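Local coordinates for protein putative phosphosugar isomerase (Clostridium difficile, PDB 3G68) that probably binds phosphorylated sugars through its two SIS domains and may act as an isomerase related to glucosamine-6-phosphate synthase, at residues E176-V190 with D302-V316. Numbering follows the deposited sequence. Where two conformers were deposited one is given.
Sequences EINKILDAINRFEAV and DITDNPYYQTFNFIV. With EDO (1,2-ethanediol), chain I.
The carbonyl O of Ala183 is gripped by two donors from opposite faces of its plane: the backbone N of Arg186, at a turn between two helices, and the side-chain amide of Asn313. Asn313 ND2 lies 3.0 Å from Ala183 O with an N-H...O angle of 166°; the oxygen sits near the amide plane, whereas the donor stands above the carbonyl plane, off its lone pairs. In this double-SIS protein, the bond ties the break between helices 170-184 and 187-200 to the loop that follows strand 299-300, the last strand of the second parallel sheet.

Nearer the start of 176-190, Tyr309 OH donates to the anti lone pair of Glu176 OE1 across 2.6 Å, and pairs with Tyr55 OH. Glu176 OE2 forms salt bridges with Lys179 and Lys172, so both carboxylate oxygens are engaged, and a water links OE1 to Asn306 ND2. Ile180 CG1, anti to its carbonyl carbon (chi1 -68°), lies over one face of the Tyr309 ring, 3.7 Å from the centroid, a CH-pi contact. Asn306 OD1 accepts from the backbone N of Tyr308, an Asx turn, and from that of Tyr309, completing an Asx motif that helps fix the tyrosine's backbone.

Ala183 CB packs 4.0 Å from Phe312 CB. Within the turn, Arg186 extends toward Asp302, 4.0 Å separating NH1 from OD1 in a long, purely electrostatic pairing, while NH2 forms a salt bridge with Glu137 of the second subunit. Farther along, Val316 CG2 covers a face of the Phe187 ring, 3.6 Å from CE2, while Phe312 O meets that ring's edge at CD2.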
ATOM      1  N   GLU B 176     -36.259   4.304  12.920  1.00 12.64           N
ATOM      2  CA  GLU B 176     -36.787   5.595  13.393  1.00 11.92           C
ATOM      3  C   GLU B 176     -35.799   6.299  14.326  1.00 11.33           C
ATOM      4  O   GLU B 176     -35.604   7.515  14.206  1.00  8.85           O
ATOM      5  CB  GLU B 176     -38.163   5.446  14.023  1.00 12.31           C
ATOM      6  CG  GLU B 176     -39.232   4.982  13.036  1.00 11.95           C
ATOM      7  CD  GLU B 176     -39.306   5.795  11.747  1.00 15.52           C
ATOM      8  OE1 GLU B 176     -39.399   7.034  11.809  1.00 14.94           O
ATOM      9  OE2 GLU B 176     -39.310   5.191  10.658  1.00 19.17           O
ATOM     10  N   ILE B 177     -35.151   5.551  15.218  1.00 10.83           N
ATOM     11  CA  ILE B 177     -34.096   6.171  16.044  1.00 10.58           C
ATOM     12  C   ILE B 177     -33.009   6.779  15.153  1.00 11.20           C
ATOM     13  O   ILE B 177     -32.560   7.887  15.402  1.00 10.93           O
ATOM     14  CB  ILE B 177     -33.451   5.182  17.004  1.00 11.68           C
ATOM     15  CG1 ILE B 177     -34.472   4.716  18.057  1.00 13.82           C
ATOM     16  CG2 ILE B 177     -32.215   5.807  17.655  1.00 14.48           C
ATOM     17  CD1 ILE B 177     -35.121   5.803  18.849  1.00 11.50           C
ATOM     18  N   ASN B 178     -32.612   6.058  14.114  1.00 11.65           N
ATOM     19  CA  ASN B 178     -31.579   6.549  13.195  1.00 12.30           C
ATOM     20  C   ASN B 178     -32.014   7.794  12.383  1.00 11.46           C
ATOM     21  O   ASN B 178     -31.193   8.668  12.152  1.00  8.48           O
ATOM     22  CB  ASN B 178     -31.002   5.409  12.369  1.00 13.45           C
ATOM     23  CG  ASN B 178     -29.953   4.616  13.169  1.00 16.99           C
ATOM     24  OD1 ASN B 178     -28.838   5.105  13.402  1.00 15.83           O
ATOM     25  ND2 ASN B 178     -30.319   3.437  13.634  1.00 21.76           N
ATOM     26  N   LYS B 179     -33.294   7.884  12.011  1.00  8.34           N
ATOM     27  CA  LYS B 179     -33.824   9.112  11.358  1.00  9.69           C
ATOM     28  C   LYS B 179     -33.773  10.323  12.306  1.00  9.42           C
ATOM     29  O   LYS B 179     -33.387  11.430  11.919  1.00  9.38           O
ATOM     30  CB  LYS B 179     -35.266   8.896  10.880  1.00 10.49           C
ATOM     31  CG  LYS B 179     -35.389   7.915   9.785  1.00 10.31           C
ATOM     32  CD  LYS B 179     -36.875   7.840   9.383  1.00 15.35           C
ATOM     33  CE  LYS B 179     -37.080   6.924   8.232  1.00 20.29           C
ATOM     34  NZ  LYS B 179     -38.507   6.656   8.110  1.00 16.91           N
ATOM     35  N   ILE B 180     -34.160  10.112  13.559  1.00 11.65           N
ATOM     36  CA  ILE B 180     -34.101  11.148  14.592  1.00 10.11           C
ATOM     37  C   ILE B 180     -32.648  11.565  14.760  1.00 10.23           C
ATOM     38  O   ILE B 180     -32.344  12.750  14.819  1.00  9.98           O
ATOM     39  CB  ILE B 180     -34.684  10.646  15.939  1.00 10.29           C
ATOM     40  CG1 ILE B 180     -36.197  10.419  15.819  1.00  9.33           C
ATOM     41  CG2 ILE B 180     -34.404  11.601  17.063  1.00 10.32           C
ATOM     42  CD1 ILE B 180     -36.810   9.640  17.020  1.00  9.67           C
ATOM     43  N   LEU B 181     -31.735  10.598  14.794  1.00  9.52           N
ATOM     44  CA  LEU B 181     -30.296  10.919  14.912  1.00  9.42           C
ATOM     45  C   LEU B 181     -29.800  11.726  13.705  1.00  9.21           C
ATOM     46  O   LEU B 181     -28.967  12.625  13.837  1.00 10.17           O
ATOM     47  CB  LEU B 181     -29.467   9.641  15.117  1.00  8.87           C
ATOM     48  CG  LEU B 181     -29.574   8.997  16.494  1.00 10.54           C
ATOM     49  CD1 LEU B 181     -28.845   7.624  16.507  1.00 11.41           C
ATOM     50  CD2 LEU B 181     -29.007   9.934  17.601  1.00  8.29           C
ATOM     51  N   ASP B 182     -30.332  11.420  12.534  1.00  9.57           N
ATOM     52  CA  ASP B 182     -30.007  12.167  11.320  1.00 11.29           C
ATOM     53  C   ASP B 182     -30.466  13.642  11.449  1.00 11.70           C
ATOM     54  O   ASP B 182     -29.764  14.513  10.962  1.00 14.86           O
ATOM     55  CB  ASP B 182     -30.683  11.586  10.069  1.00 12.27           C
ATOM     56  CG  ASP B 182     -30.059  10.298   9.545  1.00 17.11           C
ATOM     57  OD1 ASP B 182     -28.922   9.934   9.881  1.00 14.54           O
ATOM     58  OD2 ASP B 182     -30.736   9.671   8.701  1.00 17.88           O
ATOM     59  N   ALA B 183     -31.594  13.919  12.117  1.00 10.12           N
ATOM     60  CA  ALA B 183     -32.056  15.301  12.349  1.00 10.08           C
ATOM     61  C   ALA B 183     -31.164  15.982  13.395  1.00 10.27           C
ATOM     62  O   ALA B 183     -30.705  17.122  13.235  1.00 11.22           O
ATOM     63  CB  ALA B 183     -33.525  15.296  12.840  1.00 11.02           C
ATOM     64  N   ILE B 184     -30.865  15.264  14.459  1.00 10.42           N
ATOM     65  CA  ILE B 184     -30.022  15.797  15.543  1.00 10.52           C
ATOM     66  C   ILE B 184     -28.621  16.215  15.035  1.00 10.87           C
ATOM     67  O   ILE B 184     -28.071  17.219  15.468  1.00  8.83           O
ATOM     68  CB  ILE B 184     -29.893  14.735  16.699  1.00 10.99           C
ATOM     69  CG1 ILE B 184     -31.254  14.528  17.408  1.00 13.75           C
ATOM     70  CG2 ILE B 184     -28.787  15.109  17.656  1.00 12.30           C
ATOM     71  CD1 ILE B 184     -31.233  13.361  18.445  1.00 11.46           C
ATOM     72  N   ASN B 185     -28.078  15.473  14.065  1.00  9.87           N
ATOM     73  CA  ASN B 185     -26.759  15.748  13.525  0.70 10.09           C
ATOM     74  C   ASN B 185     -26.673  16.991  12.627  1.00 10.68           C
ATOM     75  O   ASN B 185     -25.587  17.467  12.325  1.00  9.70           O
ATOM     76  CB  ASN B 185     -26.202  14.546  12.761  0.70 10.41           C
ATOM     77  CG  ASN B 185     -24.685  14.611  12.646  0.70  9.47           C
ATOM     78  OD1 ASN B 185     -23.997  14.854  13.639  0.70 16.15           O
ATOM     79  ND2 ASN B 185     -24.168  14.403  11.457  0.70 13.12           N
ATOM     80  N   ARG B 186     -27.824  17.486  12.183  1.00  9.88           N
ATOM     81  CA  ARG B 186     -27.886  18.714  11.366  1.00 10.41           C
ATOM     82  C   ARG B 186     -28.035  19.976  12.199  1.00 10.31           C
ATOM     83  O   ARG B 186     -27.927  21.092  11.672  1.00  8.70           O
ATOM     84  CB  ARG B 186     -29.063  18.629  10.390  1.00 11.90           C
ATOM     85  CG  ARG B 186     -28.879  17.475   9.424  1.00 11.15           C
ATOM     86  CD  ARG B 186     -29.928  17.531   8.372  1.00 20.34           C
ATOM     87  NE  ARG B 186     -29.707  16.533   7.352  1.00 22.19           N
ATOM     88  CZ  ARG B 186     -30.414  16.435   6.236  1.00 27.01           C
ATOM     89  NH1 ARG B 186     -31.399  17.282   5.981  1.00 27.54           N
ATOM     90  NH2 ARG B 186     -30.118  15.482   5.359  1.00 29.86           N
ATOM     91  N   PHE B 187     -28.290  19.814  13.493  1.00  9.91           N
ATOM     92  CA  PHE B 187     -28.550  20.943  14.390  1.00  9.30           C
ATOM     93  C   PHE B 187     -27.437  21.982  14.336  1.00 10.19           C
ATOM     94  O   PHE B 187     -27.703  23.160  14.127  1.00  8.48           O
ATOM     95  CB  PHE B 187     -28.793  20.395  15.800  1.00  9.08           C
ATOM     96  CG  PHE B 187     -29.221  21.415  16.820  1.00 10.89           C
ATOM     97  CD1 PHE B 187     -28.305  22.312  17.370  1.00  9.09           C
ATOM     98  CD2 PHE B 187     -30.546  21.402  17.327  1.00 11.10           C
ATOM     99  CE1 PHE B 187     -28.704  23.226  18.357  1.00  9.33           C
ATOM    100  CE2 PHE B 187     -30.952  22.309  18.292  1.00 11.64           C
ATOM    101  CZ  PHE B 187     -30.050  23.216  18.822  1.00 12.90           C
ATOM    102  N   GLU B 188     -26.190  21.544  14.517  1.00  9.67           N
ATOM    103  CA  GLU B 188     -25.016  22.438  14.491  1.00 11.11           C
ATOM    104  C   GLU B 188     -24.893  23.177  13.179  1.00  8.11           C
ATOM    105  O   GLU B 188     -24.653  24.385  13.181  1.00  9.10           O
ATOM    106  CB  GLU B 188     -23.736  21.608  14.712  1.00 13.33           C
ATOM    107  CG  GLU B 188     -22.423  22.379  14.672  1.00 19.49           C
ATOM    108  CD  GLU B 188     -22.120  23.121  15.951  1.00 27.81           C
ATOM    109  OE1 GLU B 188     -22.831  22.911  16.964  1.00 34.03           O
ATOM    110  OE2 GLU B 188     -21.146  23.901  15.938  1.00 34.56           O
ATOM    111  N   ALA B 189     -25.018  22.454  12.059  1.00  7.23           N
ATOM    112  CA  ALA B 189     -24.935  23.088  10.728  1.00  7.33           C
ATOM    113  C   ALA B 189     -26.019  24.179  10.556  1.00  6.81           C
ATOM    114  O   ALA B 189     -25.737  25.292  10.043  1.00  6.35           O
ATOM    115  CB  ALA B 189     -25.039  22.038   9.618  1.00  7.52           C
ATOM    116  N   VAL B 190     -27.241  23.867  11.005  1.00  8.02           N
ATOM    117  CA  VAL B 190     -28.346  24.848  10.954  1.00  7.47           C
ATOM    118  C   VAL B 190     -28.047  26.083  11.841  1.00  7.20           C
ATOM    119  O   VAL B 190     -28.297  27.225  11.450  1.00  7.71           O
ATOM    120  CB  VAL B 190     -29.714  24.165  11.277  1.00  6.84           C
ATOM    121  CG1 VAL B 190     -30.838  25.229  11.488  1.00  6.93           C
ATOM    122  CG2 VAL B 190     -30.063  23.154  10.174  1.00  6.15           C
ATOM    123  N   ASP B 302     -30.921  23.083   4.840  1.00 18.95           N
ATOM    124  CA  ASP B 302     -31.275  21.776   4.323  1.00 22.08           C
ATOM    125  C   ASP B 302     -31.684  20.840   5.464  1.00 22.62           C
ATOM    126  O   ASP B 302     -30.845  20.140   6.063  1.00 21.13           O
ATOM    127  CB  ASP B 302     -30.131  21.183   3.499  1.00 24.26           C
ATOM    128  CG  ASP B 302     -30.484  19.834   2.921  1.00 27.27           C
ATOM    129  OD1 ASP B 302     -31.697  19.556   2.757  1.00 27.94           O
ATOM    130  OD2 ASP B 302     -29.550  19.056   2.655  1.00 38.00           O
ATOM    131  N   ILE B 303     -32.994  20.874   5.725  1.00 24.02           N
ATOM    132  CA  ILE B 303     -33.684  20.139   6.787  1.00 25.71           C
ATOM    133  C   ILE B 303     -34.347  18.933   6.129  1.00 26.78           C
ATOM    134  O   ILE B 303     -34.778  19.033   4.971  1.00 28.48           O
ATOM    135  CB  ILE B 303     -34.780  21.077   7.422  1.00 25.49           C
ATOM    136  CG1 ILE B 303     -34.115  22.255   8.136  1.00 30.83           C
ATOM    137  CG2 ILE B 303     -35.690  20.359   8.426  1.00 25.11           C
ATOM    138  CD1 ILE B 303     -35.075  23.263   8.699  1.00 26.04           C
ATOM    139  N   THR B 304     -34.442  17.808   6.851  1.00 26.55           N
ATOM    140  CA  THR B 304     -35.138  16.620   6.351  1.00 25.49           C
ATOM    141  C   THR B 304     -36.537  16.925   5.844  1.00 26.54           C
ATOM    142  O   THR B 304     -37.206  17.837   6.325  1.00 27.04           O
ATOM    143  CB  THR B 304     -35.346  15.527   7.413  1.00 26.48           C
ATOM    144  OG1 THR B 304     -36.091  14.445   6.824  1.00 22.96           O
ATOM    145  CG2 THR B 304     -36.144  16.047   8.648  1.00 20.71           C
ATOM    146  N   ASP B 305     -36.975  16.088   4.915  1.00 26.98           N
ATOM    147  CA  ASP B 305     -38.287  16.161   4.305  1.00 28.61           C
ATOM    148  C   ASP B 305     -39.347  15.550   5.266  1.00 25.81           C
ATOM    149  O   ASP B 305     -40.563  15.792   5.111  1.00 27.25           O
ATOM    150  CB  ASP B 305     -38.249  15.351   2.976  1.00 30.57           C
ATOM    151  CG  ASP B 305     -39.050  15.985   1.874  1.00 36.98           C
ATOM    152  OD1 ASP B 305     -38.894  17.210   1.669  1.00 47.66           O
ATOM    153  OD2 ASP B 305     -39.790  15.256   1.168  1.00 50.53           O
ATOM    154  N   ASN B 306     -38.873  14.761   6.243  1.00 21.79           N
ATOM    155  CA  ASN B 306     -39.726  14.095   7.216  1.00 19.50           C
ATOM    156  C   ASN B 306     -40.549  15.121   8.012  1.00 18.29           C
ATOM    157  O   ASN B 306     -39.978  15.943   8.752  1.00 16.99           O
ATOM    158  CB  ASN B 306     -38.886  13.208   8.147  1.00 19.03           C
ATOM    159  CG  ASN B 306     -39.729  12.394   9.106  1.00 19.36           C
ATOM    160  OD1 ASN B 306     -40.369  12.937  10.014  1.00 14.44           O
ATOM    161  ND2 ASN B 306     -39.713  11.071   8.929  1.00 19.81           N
ATOM    162  N   PRO B 307     -41.885  15.047   7.900  1.00 17.77           N
ATOM    163  CA  PRO B 307     -42.762  16.036   8.527  1.00 16.81           C
ATOM    164  C   PRO B 307     -42.751  16.052  10.046  1.00 14.43           C
ATOM    165  O   PRO B 307     -43.228  17.019  10.635  1.00 15.41           O
ATOM    166  CB  PRO B 307     -44.153  15.653   8.011  1.00 17.96           C
ATOM    167  CG  PRO B 307     -44.045  14.235   7.678  1.00 20.43           C
ATOM    168  CD  PRO B 307     -42.666  14.001   7.204  1.00 18.46           C
ATOM    169  N   TYR B 308     -42.228  14.999  10.662  1.00 13.08           N
ATOM    170  CA  TYR B 308     -42.158  14.893  12.095  1.00 12.48           C
ATOM    171  C   TYR B 308     -40.773  15.269  12.612  1.00 10.91           C
ATOM    172  O   TYR B 308     -40.659  16.072  13.532  1.00  9.34           O
ATOM    173  CB  TYR B 308     -42.497  13.483  12.546  1.00 13.65           C
ATOM    174  CG  TYR B 308     -43.802  12.962  11.979  1.00 17.27           C
ATOM    175  CD1 TYR B 308     -45.011  13.540  12.347  1.00 19.76           C
ATOM    176  CD2 TYR B 308     -43.823  11.873  11.088  1.00 16.57           C
ATOM    177  CE1 TYR B 308     -46.212  13.079  11.839  1.00 23.70           C
ATOM    178  CE2 TYR B 308     -45.032  11.405  10.563  1.00 22.49           C
ATOM    179  CZ  TYR B 308     -46.225  12.004  10.960  1.00 22.05           C
ATOM    180  OH  TYR B 308     -47.438  11.556  10.475  1.00 25.34           O
ATOM    181  N   TYR B 309     -39.727  14.727  12.006  1.00 11.05           N
ATOM    182  CA  TYR B 309     -38.361  14.942  12.550  1.00  9.35           C
ATOM    183  C   TYR B 309     -37.725  16.296  12.245  1.00  8.66           C
ATOM    184  O   TYR B 309     -36.743  16.692  12.902  1.00  8.05           O
ATOM    185  CB  TYR B 309     -37.415  13.755  12.211  1.00  9.84           C
ATOM    186  CG  TYR B 309     -37.994  12.410  12.630  1.00 10.39           C
ATOM    187  CD1 TYR B 309     -38.610  12.240  13.869  1.00 10.65           C
ATOM    188  CD2 TYR B 309     -37.938  11.304  11.771  1.00  8.57           C
ATOM    189  CE1 TYR B 309     -39.166  11.001  14.243  1.00 14.87           C
ATOM    190  CE2 TYR B 309     -38.452  10.088  12.149  1.00  9.26           C
ATOM    191  CZ  TYR B 309     -39.077   9.939  13.373  1.00 11.10           C
ATOM    192  OH  TYR B 309     -39.615   8.730  13.739  1.00 11.80           O
ATOM    193  N   GLN B 310     -38.302  17.022  11.299  1.00  9.21           N
ATOM    194  CA  GLN B 310     -37.885  18.409  11.014  1.00  9.78           C
ATOM    195  C   GLN B 310     -38.024  19.284  12.246  1.00  7.29           C
ATOM    196  O   GLN B 310     -37.421  20.360  12.302  1.00  8.26           O
ATOM    197  CB  GLN B 310     -38.696  19.008   9.851  1.00 10.17           C
ATOM    198  CG  GLN B 310     -40.195  19.181  10.162  1.00 12.40           C
ATOM    199  CD  GLN B 310     -40.998  19.773   9.004  1.00 11.30           C
ATOM    200  OE1 GLN B 310     -40.470  20.443   8.125  1.00 12.32           O
ATOM    201  NE2 GLN B 310     -42.283  19.511   9.011  1.00 10.94           N
ATOM    202  N   THR B 311     -38.837  18.860  13.211  1.00  6.17           N
ATOM    203  CA  THR B 311     -39.012  19.590  14.460  1.00  8.60           C
ATOM    204  C   THR B 311     -37.671  19.808  15.197  1.00  7.42           C
ATOM    205  O   THR B 311     -37.535  20.722  15.966  1.00  8.66           O
ATOM    206  CB  THR B 311     -40.050  18.911  15.403  1.00  9.15           C
ATOM    207  OG1 THR B 311     -40.404  19.816  16.464  1.00  9.11           O
ATOM    208  CG2 THR B 311     -39.495  17.603  15.985  1.00  7.93           C
ATOM    209  N   PHE B 312     -36.686  18.961  14.969  1.00  9.95           N
ATOM    210  CA  PHE B 312     -35.384  19.134  15.633  1.00 10.13           C
ATOM    211  C   PHE B 312     -34.462  20.146  15.003  1.00  9.51           C
ATOM    212  O   PHE B 312     -33.340  20.305  15.478  1.00  9.96           O
ATOM    213  CB  PHE B 312     -34.688  17.782  15.797  1.00  9.60           C
ATOM    214  CG  PHE B 312     -35.472  16.867  16.629  1.00 12.60           C
ATOM    215  CD1 PHE B 312     -35.721  17.192  17.968  1.00 14.42           C
ATOM    216  CD2 PHE B 312     -36.060  15.724  16.089  1.00 12.06           C
ATOM    217  CE1 PHE B 312     -36.522  16.348  18.757  1.00 13.70           C
ATOM    218  CE2 PHE B 312     -36.837  14.889  16.886  1.00 11.75           C
ATOM    219  CZ  PHE B 312     -37.062  15.207  18.217  1.00 11.75           C
ATOM    220  N   ASN B 313     -34.901  20.779  13.913  1.00  8.90           N
ATOM    221  CA  ASN B 313     -34.116  21.815  13.275  1.00 10.12           C
ATOM    222  C   ASN B 313     -34.820  23.122  12.964  1.00 10.11           C
ATOM    223  O   ASN B 313     -34.159  24.142  12.945  1.00  9.63           O
ATOM    224  CB  ASN B 313     -33.618  21.323  11.910  1.00  9.40           C
ATOM    225  CG  ASN B 313     -32.755  20.065  11.973  1.00 10.40           C
ATOM    226  OD1 ASN B 313     -32.700  19.347  10.986  1.00 13.43           O
ATOM    227  ND2 ASN B 313     -32.065  19.812  13.092  1.00  9.53           N
ATOM    228  N   PHE B 314     -36.132  23.112  12.710  1.00  9.66           N
ATOM    229  CA  PHE B 314     -36.768  24.285  12.075  1.00  9.89           C
ATOM    230  C   PHE B 314     -36.693  25.624  12.796  1.00  8.81           C
ATOM    231  O   PHE B 314     -36.437  26.652  12.152  1.00  8.21           O
ATOM    232  CB  PHE B 314     -38.227  24.028  11.667  1.00 12.12           C
ATOM    233  CG  PHE B 314     -38.485  24.356  10.242  1.00 10.54           C
ATOM    234  CD1 PHE B 314     -38.362  25.655   9.783  1.00 12.97           C
ATOM    235  CD2 PHE B 314     -38.791  23.338   9.334  1.00 14.90           C
ATOM    236  CE1 PHE B 314     -38.585  25.952   8.419  1.00 14.15           C
ATOM    237  CE2 PHE B 314     -38.974  23.612   8.005  1.00 15.95           C
ATOM    238  CZ  PHE B 314     -38.860  24.922   7.543  1.00 14.61           C
ATOM    239  N   ILE B 315     -36.897  25.629  14.108  1.00  8.66           N
ATOM    240  CA  ILE B 315     -36.928  26.883  14.843  1.00  7.24           C
ATOM    241  C   ILE B 315     -35.595  27.299  15.474  1.00  6.94           C
ATOM    242  O   ILE B 315     -35.530  28.328  16.146  1.00  6.54           O
ATOM    243  CB  ILE B 315     -38.101  26.975  15.856  1.00  9.06           C
ATOM    244  CG1 ILE B 315     -37.981  25.994  17.005  1.00  6.32           C
ATOM    245  CG2 ILE B 315     -39.443  26.779  15.162  1.00  5.50           C
ATOM    246  CD1 ILE B 315     -38.998  26.324  18.121  1.00  8.64           C
ATOM    247  N   VAL B 316     -34.532  26.525  15.236  1.00  7.36           N
ATOM    248  CA  VAL B 316     -33.172  26.912  15.698  1.00  6.54           C
ATOM    249  C   VAL B 316     -32.866  28.393  15.393  1.00  7.17           C
ATOM    250  O   VAL B 316     -32.425  29.113  16.292  1.00  6.94           O
ATOM    251  CB  VAL B 316     -32.074  25.957  15.139  1.00  5.84           C
ATOM    252  CG1 VAL B 316     -30.655  26.486  15.373  1.00  5.55           C
ATOM    253  CG2 VAL B 316     -32.207  24.625  15.788  1.00  4.29           C
TER
HETATM  254  C1  EDO I 353     -27.706  23.002   6.944  1.00 22.70           C
HETATM  255  O1  EDO I 353     -28.483  23.294   5.771  1.00 19.81           O
HETATM  256  C2  EDO I 353     -28.040  21.609   7.463  1.00 30.60           C
HETATM  257  O2  EDO I 353     -28.217  20.671   6.389  1.00 36.09           O
HETATM  258  O   HOH W   1     -40.839   8.596   9.803  1.00 35.57           O
HETATM  259  O   HOH W   2     -32.845  16.548   3.102  1.00 40.62           O